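Citrinin polyketide synthase (Monascus purpureus, PDB 5MPT) synthesises the keto-aldehyde intermediate of the mycotoxin citrinin from malonyl-CoA units, the present chain being its C-methyltransferase (CMeT) domain. Local coordinates at residues R209-A215 with V235-D241; I267-P271 with S297-R303; H280-N286 with F310-M316. One frame throughout, in Å; residues are numbered along the deposited sequence. Where two conformers were deposited one is given.

Interaction 1: residues R209-A215 with V235-D241; sequences RILEMGA and VEYTMTD. With SAH (S-adenosyl-L-homocysteine), chain B.
In the first beta-alpha-beta unit of the Rossmann-like fold shared by class I methyltransferases, Ile210 and Tyr237 pair on adjacent parallel strands joined through helix 221-231. The backbones exchange bonds in the usual parallel zigzag: Ile210 gives its N to Glu236 O and its O to Thr238 N, and Thr238 O receives Glu212 N. On the face carrying Ile210 and Tyr237, which helix 221-231 covers, Ile210 CG2 meets Tyr237 CE2 obliquely at 3.8 Å. The Tyr237 ring, swung anti to its own backbone N (chi1 -166°), reaches along the sheet to Glu212, whose OE1 accepts the phenol OH at 2.6 Å. That oxygen lies in the ring plane; the carboxylate stands at 90° to the ring, and the hydroxyl meets OE1 from above the carboxylate plane. Thr221 of the helix also bonds this OE1, so the buried acid links its own strand to Tyr237 of the next strand and to the helix between them.

The other face bears a salt bridge: Arg209 NE meets Glu236 OE1 at 3.2 Å, in the guanidinium plane, while NH1 turns to the carbonyl of Leu7. Near the cofactor, Thr240 places OG1 between its backbone N and carbonyl carbon (chi1 81°), where it donates to Glu212 O at 2.7 Å; Thr240 N shares this acceptor. A water links OG1 to Gly214 N. Strand 208-213 then gives way to the glycine-rich loop, with Gly214 at positive phi, and Ala215 CB presses tightly on Met239 CG at 3.5 Å. Gly214 O accepts the SAH amino nitrogen, N, at 2.8 Å. Asp241, the acidic residue near the C-terminal end of the second strand, grips both ribose hydroxyls: OD1 takes O3' at 2.7 Å, and OD2 takes O2' at 2.7 Å.

Interaction 2: residues I267-P271 with S297-R303; sequences IESPP and STRNIHR. With SAH (S-adenosyl-L-homocysteine), chain B.
Asn300, on helix 294-304, reaches into the loop 267-271 and meets its carbonyls one after another. Its CB already lies 3.6 Å from Ile267 O. From there CG points anti to the carbonyl carbon (chi1 -67°), which carries the amide off the helix and in among the backbone oxygens of the loop, CG itself packing 3.4 Å from Ser269 O. OD1 lies beside the CA of Pro270, while ND2 turns the other way and donates to Ile267 O at 3.1 Å. That bond is fairly straight, 164° at the hydrogen, and it lies close to the amide plane and on a lone pair of the acceptor. A second, weak bond runs from ND2 to Glu268 O at 2.9 Å. One side-chain nitrogen thus holds two successive carbonyls of a segment that has no regular secondary structure.

Packing flanks the amide. Ile267 CG2 rests on Ser297 CB at 3.6 Å, and the side chains of Pro271 and Arg303 cross at about a right angle, with CG of the proline against CB of the arginine. Glu268 directs its carboxylate elsewhere, to a salt bridge with Arg292.

The same loop faces the ligand: Ile267 N donates to adenine N1 of SAH at 3.0 Å, and Ile267 CD1 lies 3.5 Å from adenine C2. Reading the adenine with a backbone N-H from the loop after the third strand is characteristic of the class I methyltransferase cofactor pocket.

Interaction 3: residues H280-N286 with F310-M316; sequences HIILATN and FLLLLEM. With SAH (S-adenosyl-L-homocysteine), chain B.
Ile281 and Phe310 pair on the fourth and fifth strands, parallel neighbours in the seven-stranded sheet of this class I methyltransferase fold. Backbone hydrogen bonds run in step from His280 O with Phe310 N to Asn286 N with Leu314 O, six in all.

Apolar contacts fill both faces. On the side covered by helix 181-198, a chi1 of 63° tucks the Phe310 ring back over its own main chain, with CZ alongside Ile281 CG1 at 3.7 Å; Leu283 and Leu312 likewise run side by side. On the other face Leu311 CD1 reaches Ile282 CG2 at 3.8 Å.

Polar side chains gather at the C-terminal ends of the strands, where the active site lies. Asn286 has left the strand with positive phi, and its OD1 substitutes for a main-chain acceptor, taking Met316 N in the carbonyl plane at 2.9 Å; its ND2 goes to Gln375. Glu315, an active-site residue, bonds through OE1 to catalytic His289. A water donates to Glu315 OE2 at 2.6 Å and also to Ala284 O. One residue on, Thr285 O accepts the amino nitrogen, N, of SAH at 2.9 Å.

Overall arrangement
Interactions 1 and 3 are buried strand pairs of one sheet, whose inner strands 208-213 and 279-285 are themselves neighbours; Met213 N meets Leu283 O at 2.9 Å. Interaction 2 is partly buried and joins a loop to a helix, relying on an asparagine amide where the others use regular backbone bonds. It still reaches the sheet: Ile301 packs on Met213 of interaction 1 and on Ile282 of interaction 3. All three touch SAH, at different parts of it: interaction 1 meets the ribose, interaction 2 the adenine, and interactions 1 and 3 together the amino group. Interaction 3 alone contains an active-site residue, at the end of an otherwise largely apolar pairing.

Interaction 1: residues R209-A215 with V235-D241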
# COMPACT_ATOMS: atom_id res chain seq x y z
N ARG A 209 -20.12 -12.42 -6.67
CA ARG A 209 -20.14 -11.58 -5.49
C ARG A 209 -18.71 -11.24 -5.12
O ARG A 209 -17.90 -12.12 -4.78
CB ARG A 209 -20.88 -12.27 -4.35
CG ARG A 209 -22.31 -12.62 -4.76
CD ARG A 209 -23.17 -13.20 -3.62
NE ARG A 209 -24.59 -13.06 -3.95
CZ ARG A 209 -25.47 -14.05 -4.05
NH1 ARG A 209 -25.11 -15.31 -3.81
NH2 ARG A 209 -26.73 -13.77 -4.38
N ILE A 210 -18.40 -9.95 -5.20
CA ILE A 210 -17.07 -9.40 -4.98
C ILE A 210 -17.17 -8.40 -3.84
O ILE A 210 -18.03 -7.52 -3.86
CB ILE A 210 -16.52 -8.71 -6.23
CG1 ILE A 210 -16.56 -9.66 -7.42
CG2 ILE A 210 -15.10 -8.16 -5.94
CD1 ILE A 210 -16.08 -9.02 -8.76
N LEU A 211 -16.30 -8.54 -2.85
CA LEU A 211 -16.25 -7.61 -1.73
C LEU A 211 -14.85 -7.02 -1.64
O LEU A 211 -13.86 -7.76 -1.57
CB LEU A 211 -16.63 -8.30 -0.43
CG LEU A 211 -16.79 -7.39 0.80
CD1 LEU A 211 -17.96 -7.89 1.66
CD2 LEU A 211 -15.51 -7.35 1.58
N GLU A 212 -14.78 -5.70 -1.62
CA GLU A 212 -13.51 -5.01 -1.50
C GLU A 212 -13.37 -4.50 -0.07
O GLU A 212 -14.23 -3.75 0.42
CB GLU A 212 -13.38 -3.87 -2.51
CG GLU A 212 -12.05 -3.18 -2.41
CD GLU A 212 -11.87 -2.03 -3.37
OE1 GLU A 212 -12.82 -1.69 -4.09
OE2 GLU A 212 -10.76 -1.45 -3.35
N MET A 213 -12.30 -4.91 0.59
CA MET A 213 -11.97 -4.40 1.90
C MET A 213 -10.96 -3.27 1.78
O MET A 213 -10.17 -3.22 0.84
CB MET A 213 -11.41 -5.50 2.79
CG MET A 213 -12.43 -6.61 2.97
SD MET A 213 -11.87 -7.86 4.12
CE MET A 213 -13.41 -8.37 4.85
N GLY A 214 -11.03 -2.37 2.75
CA GLY A 214 -10.08 -1.25 2.77
C GLY A 214 -10.09 -0.46 1.48
O GLY A 214 -9.05 0.06 1.04
N ALA A 215 -11.27 -0.31 0.88
CA ALA A 215 -11.35 0.30 -0.44
C ALA A 215 -10.96 1.77 -0.40
O ALA A 215 -10.54 2.33 -1.43
CB ALA A 215 -12.76 0.14 -1.00
N VAL A 235 -23.18 -9.24 -11.38
CA VAL A 235 -22.22 -8.98 -10.32
C VAL A 235 -22.90 -8.18 -9.22
O VAL A 235 -23.79 -7.37 -9.47
CB VAL A 235 -20.98 -8.23 -10.85
CG1 VAL A 235 -21.39 -6.94 -11.52
CG2 VAL A 235 -19.99 -7.92 -9.71
N GLU A 236 -22.47 -8.43 -7.99
CA GLU A 236 -22.73 -7.57 -6.85
C GLU A 236 -21.38 -7.22 -6.25
O GLU A 236 -20.65 -8.12 -5.79
CB GLU A 236 -23.65 -8.26 -5.83
CG GLU A 236 -25.06 -8.56 -6.37
CD GLU A 236 -25.84 -9.57 -5.52
OE1 GLU A 236 -25.36 -9.94 -4.42
OE2 GLU A 236 -26.94 -10.00 -5.95
N TYR A 237 -21.01 -5.93 -6.30
CA TYR A 237 -19.74 -5.42 -5.79
C TYR A 237 -19.98 -4.64 -4.51
O TYR A 237 -20.63 -3.59 -4.54
CB TYR A 237 -19.08 -4.53 -6.83
CG TYR A 237 -17.64 -4.21 -6.56
CD1 TYR A 237 -17.26 -3.28 -5.60
CD2 TYR A 237 -16.64 -4.81 -7.32
CE1 TYR A 237 -15.93 -2.97 -5.40
CE2 TYR A 237 -15.32 -4.51 -7.13
CZ TYR A 237 -14.96 -3.59 -6.16
OH TYR A 237 -13.63 -3.30 -5.98
N THR A 238 -19.47 -5.15 -3.40
CA THR A 238 -19.63 -4.53 -2.10
C THR A 238 -18.32 -3.81 -1.80
O THR A 238 -17.28 -4.45 -1.58
CB THR A 238 -20.01 -5.55 -1.03
OG1 THR A 238 -21.20 -6.25 -1.43
CG2 THR A 238 -20.27 -4.88 0.31
N MET A 239 -18.37 -2.49 -1.82
CA MET A 239 -17.22 -1.67 -1.50
C MET A 239 -17.28 -1.34 -0.02
O MET A 239 -18.28 -0.81 0.47
CB MET A 239 -17.24 -0.41 -2.34
CG MET A 239 -16.03 0.45 -2.13
SD MET A 239 -16.29 2.08 -2.80
CE MET A 239 -14.69 2.79 -2.41
N THR A 240 -16.21 -1.66 0.71
CA THR A 240 -16.19 -1.47 2.15
C THR A 240 -14.88 -0.85 2.62
O THR A 240 -13.87 -0.84 1.91
CB THR A 240 -16.41 -2.80 2.88
OG1 THR A 240 -15.19 -3.54 2.95
CG2 THR A 240 -17.48 -3.65 2.19
N ASP A 241 -14.92 -0.31 3.84
CA ASP A 241 -13.75 0.29 4.48
C ASP A 241 -14.08 0.48 5.95
O ASP A 241 -15.25 0.50 6.33
CB ASP A 241 -13.35 1.64 3.86
CG ASP A 241 -11.91 2.06 4.20
OD1 ASP A 241 -10.97 1.79 3.42
OD2 ASP A 241 -11.71 2.69 5.24
N SAH B . -7.12 0.57 -0.88
CA SAH B . -6.73 1.94 -0.43
CB SAH B . -5.24 2.24 -0.29
CG SAH B . -4.57 1.62 0.92
SD SAH B . -4.92 2.73 2.33
C SAH B . -7.33 2.95 -1.44
O SAH B . -7.56 4.12 -0.88
OXT SAH B . -7.52 2.72 -2.61
C5' SAH B . -5.49 1.58 3.61
C4' SAH B . -7.01 1.61 3.67
O4' SAH B . -7.37 0.58 4.61
C3' SAH B . -7.61 2.92 4.20
O3' SAH B . -8.72 3.24 3.36
C2' SAH B . -8.04 2.57 5.63
O2' SAH B . -9.20 3.28 6.05
C1' SAH B . -8.35 1.08 5.48
N9 SAH B . -8.30 0.29 6.71
C8 SAH B . -7.40 0.37 7.73
N7 SAH B . -7.64 -0.44 8.73
C5 SAH B . -8.80 -1.11 8.33
C6 SAH B . -9.58 -2.10 8.95
N6 SAH B . -9.33 -2.60 10.17
N1 SAH B . -10.66 -2.55 8.28
C2 SAH B . -10.94 -2.03 7.08
N3 SAH B . -10.28 -1.10 6.39
C4 SAH B . -9.21 -0.67 7.08
O HOH W 1 -20.66 -8.58 -2.77
O HOH W 2 -13.22 -2.98 4.69

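Interaction 2: residues I267-P271 with S297-R303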
# COMPACT_ATOMS: atom_id res chain seq x y z
N ILE A 267 -11.93 -5.21 8.93
CA ILE A 267 -11.19 -6.45 8.65
C ILE A 267 -10.93 -7.25 9.90
O ILE A 267 -10.90 -8.49 9.84
CB ILE A 267 -9.87 -6.11 7.93
CG1 ILE A 267 -10.17 -5.44 6.59
CG2 ILE A 267 -8.97 -7.35 7.79
CD1 ILE A 267 -8.99 -4.70 5.96
N GLU A 268 -10.72 -6.58 11.05
CA GLU A 268 -10.36 -7.28 12.28
C GLU A 268 -11.56 -7.92 12.96
O GLU A 268 -11.37 -8.78 13.83
CB GLU A 268 -9.69 -6.32 13.28
CG GLU A 268 -8.38 -5.78 12.77
CD GLU A 268 -7.54 -5.07 13.82
OE1 GLU A 268 -7.89 -5.15 15.03
OE2 GLU A 268 -6.53 -4.44 13.43
N SER A 269 -12.79 -7.50 12.61
CA SER A 269 -13.99 -8.01 13.28
C SER A 269 -14.40 -9.39 12.77
O SER A 269 -14.26 -9.71 11.60
CB SER A 269 -15.16 -7.06 13.05
OG SER A 269 -14.92 -5.80 13.63
N PRO A 270 -14.96 -10.23 13.64
CA PRO A 270 -15.61 -11.43 13.15
C PRO A 270 -16.73 -11.06 12.20
O PRO A 270 -17.42 -10.03 12.38
CB PRO A 270 -16.14 -12.08 14.43
CG PRO A 270 -16.24 -10.95 15.39
CD PRO A 270 -15.12 -10.07 15.09
N PRO A 271 -16.95 -11.85 11.15
CA PRO A 271 -18.05 -11.55 10.23
C PRO A 271 -19.40 -11.83 10.83
O PRO A 271 -19.61 -12.89 11.42
CB PRO A 271 -17.81 -12.52 9.06
CG PRO A 271 -16.50 -13.22 9.37
CD PRO A 271 -16.27 -13.10 10.83
N SER A 297 -6.88 -11.41 10.92
CA SER A 297 -7.51 -10.73 9.80
C SER A 297 -7.77 -11.69 8.64
O SER A 297 -8.84 -11.66 8.03
CB SER A 297 -6.65 -9.57 9.34
OG SER A 297 -6.62 -8.60 10.36
N THR A 298 -6.79 -12.52 8.28
CA THR A 298 -6.96 -13.36 7.12
C THR A 298 -7.91 -14.51 7.44
O THR A 298 -8.58 -15.01 6.54
CB THR A 298 -5.60 -13.86 6.58
OG1 THR A 298 -4.95 -14.65 7.57
CG2 THR A 298 -4.67 -12.69 6.11
N ARG A 299 -7.98 -14.92 8.70
CA ARG A 299 -8.99 -15.91 9.10
C ARG A 299 -10.39 -15.33 8.95
O ARG A 299 -11.30 -15.99 8.42
CB ARG A 299 -8.73 -16.38 10.53
CG ARG A 299 -9.63 -17.54 10.95
CD ARG A 299 -9.27 -18.07 12.32
NE ARG A 299 -8.04 -18.87 12.32
CZ ARG A 299 -6.89 -18.51 12.89
NH1 ARG A 299 -6.78 -17.35 13.53
NH2 ARG A 299 -5.85 -19.32 12.83
N ASN A 300 -10.59 -14.10 9.43
CA ASN A 300 -11.86 -13.42 9.23
C ASN A 300 -12.24 -13.39 7.76
O ASN A 300 -13.37 -13.71 7.38
CB ASN A 300 -11.81 -12.00 9.79
CG ASN A 300 -11.66 -11.95 11.29
OD1 ASN A 300 -12.00 -12.89 12.01
ND2 ASN A 300 -11.17 -10.83 11.78
N ILE A 301 -11.29 -12.98 6.90
CA ILE A 301 -11.54 -12.94 5.47
C ILE A 301 -11.91 -14.32 4.96
O ILE A 301 -12.83 -14.48 4.15
CB ILE A 301 -10.30 -12.36 4.77
CG1 ILE A 301 -10.18 -10.87 5.16
CG2 ILE A 301 -10.37 -12.65 3.30
CD1 ILE A 301 -8.87 -10.21 4.76
N HIS A 302 -11.19 -15.35 5.41
CA HIS A 302 -11.49 -16.71 4.96
C HIS A 302 -12.95 -17.06 5.19
O HIS A 302 -13.60 -17.66 4.33
CB HIS A 302 -10.59 -17.71 5.68
CG HIS A 302 -10.64 -19.08 5.09
ND1 HIS A 302 -11.52 -20.05 5.51
CD2 HIS A 302 -9.91 -19.64 4.10
CE1 HIS A 302 -11.34 -21.15 4.80
NE2 HIS A 302 -10.37 -20.92 3.92
N ARG A 303 -13.49 -16.67 6.34
CA ARG A 303 -14.84 -17.10 6.71
C ARG A 303 -15.89 -16.40 5.87
O ARG A 303 -16.99 -16.92 5.69
CB ARG A 303 -15.04 -16.82 8.20
CG ARG A 303 -16.38 -17.33 8.80
CD ARG A 303 -16.62 -18.82 8.57
NE ARG A 303 -15.61 -19.66 9.23
CZ ARG A 303 -15.84 -20.51 10.23
NH1 ARG A 303 -17.07 -20.66 10.73
NH2 ARG A 303 -14.84 -21.21 10.74
N SAH B . -7.12 0.57 -0.88
CA SAH B . -6.73 1.94 -0.43
CB SAH B . -5.24 2.24 -0.29
CG SAH B . -4.57 1.62 0.92
SD SAH B . -4.92 2.73 2.33
C SAH B . -7.33 2.95 -1.44
O SAH B . -7.56 4.12 -0.88
OXT SAH B . -7.52 2.72 -2.61
C5' SAH B . -5.49 1.58 3.61
C4' SAH B . -7.01 1.61 3.67
O4' SAH B . -7.37 0.58 4.61
C3' SAH B . -7.61 2.92 4.20
O3' SAH B . -8.72 3.24 3.36
C2' SAH B . -8.04 2.57 5.63
O2' SAH B . -9.20 3.28 6.05
C1' SAH B . -8.35 1.08 5.48
N9 SAH B . -8.30 0.29 6.71
C8 SAH B . -7.40 0.37 7.73
N7 SAH B . -7.64 -0.44 8.73
C5 SAH B . -8.80 -1.11 8.33
C6 SAH B . -9.58 -2.10 8.95
N6 SAH B . -9.33 -2.60 10.17
N1 SAH B . -10.66 -2.55 8.28
C2 SAH B . -10.94 -2.03 7.08
N3 SAH B . -10.28 -1.10 6.39
C4 SAH B . -9.21 -0.67 7.08

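Interaction 3: residues H280-N286 with F310-M316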
# COMPACT_ATOMS: atom_id res chain seq x y z
N HIS A 280 -17.48 -14.60 -3.57
CA HIS A 280 -16.56 -15.31 -4.48
C HIS A 280 -15.15 -14.76 -4.40
O HIS A 280 -14.18 -15.53 -4.46
CB HIS A 280 -17.03 -15.20 -5.93
CG HIS A 280 -18.31 -15.91 -6.20
ND1 HIS A 280 -19.53 -15.27 -6.12
CD2 HIS A 280 -18.57 -17.18 -6.57
CE1 HIS A 280 -20.49 -16.13 -6.41
NE2 HIS A 280 -19.93 -17.30 -6.68
N ILE A 281 -15.03 -13.45 -4.27
CA ILE A 281 -13.77 -12.73 -4.38
C ILE A 281 -13.71 -11.66 -3.32
O ILE A 281 -14.64 -10.85 -3.18
CB ILE A 281 -13.62 -12.08 -5.77
CG1 ILE A 281 -13.80 -13.12 -6.85
CG2 ILE A 281 -12.30 -11.36 -5.89
CD1 ILE A 281 -13.82 -12.49 -8.25
N ILE A 282 -12.62 -11.63 -2.56
CA ILE A 282 -12.29 -10.49 -1.73
C ILE A 282 -11.05 -9.83 -2.28
O ILE A 282 -10.00 -10.46 -2.44
CB ILE A 282 -12.12 -10.89 -0.26
CG1 ILE A 282 -13.49 -11.28 0.26
CG2 ILE A 282 -11.54 -9.71 0.58
CD1 ILE A 282 -13.50 -11.88 1.59
N LEU A 283 -11.20 -8.56 -2.63
CA LEU A 283 -10.14 -7.66 -3.04
C LEU A 283 -9.67 -6.85 -1.85
O LEU A 283 -10.51 -6.39 -1.07
CB LEU A 283 -10.65 -6.73 -4.14
CG LEU A 283 -11.10 -7.39 -5.45
CD1 LEU A 283 -11.49 -6.33 -6.47
CD2 LEU A 283 -10.03 -8.30 -6.01
N ALA A 284 -8.35 -6.64 -1.70
CA ALA A 284 -7.82 -5.94 -0.52
C ALA A 284 -6.47 -5.35 -0.91
O ALA A 284 -5.46 -6.06 -0.93
CB ALA A 284 -7.71 -6.88 0.67
N THR A 285 -6.46 -4.05 -1.17
CA THR A 285 -5.26 -3.36 -1.63
C THR A 285 -4.68 -2.57 -0.47
O THR A 285 -5.26 -1.56 -0.06
CB THR A 285 -5.59 -2.44 -2.81
OG1 THR A 285 -6.04 -3.25 -3.90
CG2 THR A 285 -4.39 -1.55 -3.20
N ASN A 286 -3.55 -3.07 0.05
CA ASN A 286 -2.69 -2.40 1.04
C ASN A 286 -3.47 -1.95 2.26
O ASN A 286 -3.21 -0.89 2.85
CB ASN A 286 -1.92 -1.27 0.38
CG ASN A 286 -0.69 -1.80 -0.30
OD1 ASN A 286 0.07 -2.58 0.31
ND2 ASN A 286 -0.49 -1.46 -1.56
N PHE A 310 -11.82 -16.85 -3.39
CA PHE A 310 -10.43 -16.54 -3.14
C PHE A 310 -10.27 -15.09 -2.71
O PHE A 310 -11.08 -14.21 -3.01
CB PHE A 310 -9.54 -16.78 -4.37
CG PHE A 310 -9.86 -15.92 -5.53
CD1 PHE A 310 -10.73 -16.36 -6.50
CD2 PHE A 310 -9.26 -14.70 -5.70
CE1 PHE A 310 -11.03 -15.59 -7.58
CE2 PHE A 310 -9.54 -13.92 -6.81
CZ PHE A 310 -10.42 -14.36 -7.75
N LEU A 311 -9.16 -14.88 -2.03
CA LEU A 311 -8.65 -13.57 -1.68
C LEU A 311 -7.59 -13.13 -2.68
O LEU A 311 -6.67 -13.89 -2.97
CB LEU A 311 -8.05 -13.62 -0.28
CG LEU A 311 -7.21 -12.41 0.20
CD1 LEU A 311 -8.08 -11.17 0.28
CD2 LEU A 311 -6.63 -12.74 1.55
N LEU A 312 -7.69 -11.89 -3.13
CA LEU A 312 -6.66 -11.26 -3.95
C LEU A 312 -6.13 -10.06 -3.18
O LEU A 312 -6.77 -9.00 -3.14
CB LEU A 312 -7.20 -10.85 -5.31
CG LEU A 312 -6.11 -10.37 -6.26
CD1 LEU A 312 -5.15 -11.48 -6.64
CD2 LEU A 312 -6.74 -9.86 -7.53
N LEU A 313 -4.97 -10.24 -2.58
CA LEU A 313 -4.24 -9.15 -1.95
C LEU A 313 -3.43 -8.38 -2.98
O LEU A 313 -2.84 -8.95 -3.92
CB LEU A 313 -3.30 -9.67 -0.88
CG LEU A 313 -3.91 -10.35 0.32
CD1 LEU A 313 -2.84 -11.14 1.05
CD2 LEU A 313 -4.50 -9.30 1.26
N LEU A 314 -3.39 -7.07 -2.81
CA LEU A 314 -2.38 -6.23 -3.45
C LEU A 314 -1.61 -5.63 -2.29
O LEU A 314 -2.16 -4.80 -1.57
CB LEU A 314 -3.00 -5.15 -4.34
CG LEU A 314 -2.05 -4.51 -5.36
CD1 LEU A 314 -2.82 -3.63 -6.33
CD2 LEU A 314 -0.95 -3.70 -4.70
N GLU A 315 -0.40 -6.12 -2.07
CA GLU A 315 0.37 -5.74 -0.89
C GLU A 315 1.77 -5.32 -1.26
O GLU A 315 2.43 -5.94 -2.10
CB GLU A 315 0.46 -6.91 0.11
CG GLU A 315 -0.74 -7.03 0.97
CD GLU A 315 -0.75 -6.00 2.08
OE1 GLU A 315 0.32 -5.39 2.36
OE2 GLU A 315 -1.84 -5.77 2.64
N MET A 316 2.22 -4.25 -0.62
CA MET A 316 3.61 -3.83 -0.72
C MET A 316 4.46 -4.82 0.07
O MET A 316 4.30 -4.96 1.28
CB MET A 316 3.76 -2.42 -0.18
CG MET A 316 5.15 -1.89 -0.42
SD MET A 316 5.29 -0.11 -0.19
CE MET A 316 4.93 0.49 -1.85
N SAH B . -7.12 0.57 -0.88
CA SAH B . -6.73 1.94 -0.43
CB SAH B . -5.24 2.24 -0.29
CG SAH B . -4.57 1.62 0.92
SD SAH B . -4.92 2.73 2.33
C SAH B . -7.33 2.95 -1.44
O SAH B . -7.56 4.12 -0.88
OXT SAH B . -7.52 2.72 -2.61
C5' SAH B . -5.49 1.58 3.61
C4' SAH B . -7.01 1.61 3.67
O4' SAH B . -7.37 0.58 4.61
C3' SAH B . -7.61 2.92 4.20
O3' SAH B . -8.72 3.24 3.36
C2' SAH B . -8.04 2.57 5.63
O2' SAH B . -9.20 3.28 6.05
C1' SAH B . -8.35 1.08 5.48
N9 SAH B . -8.30 0.29 6.71
C8 SAH B . -7.40 0.37 7.73
N7 SAH B . -7.64 -0.44 8.73
C5 SAH B . -8.80 -1.11 8.33
C6 SAH B . -9.58 -2.10 8.95
N6 SAH B . -9.33 -2.60 10.17
N1 SAH B . -10.66 -2.55 8.28
C2 SAH B . -10.94 -2.03 7.08
N3 SAH B . -10.28 -1.10 6.39
C4 SAH B . -9.21 -0.67 7.08
O HOH W 3 -4.28 -5.82 1.78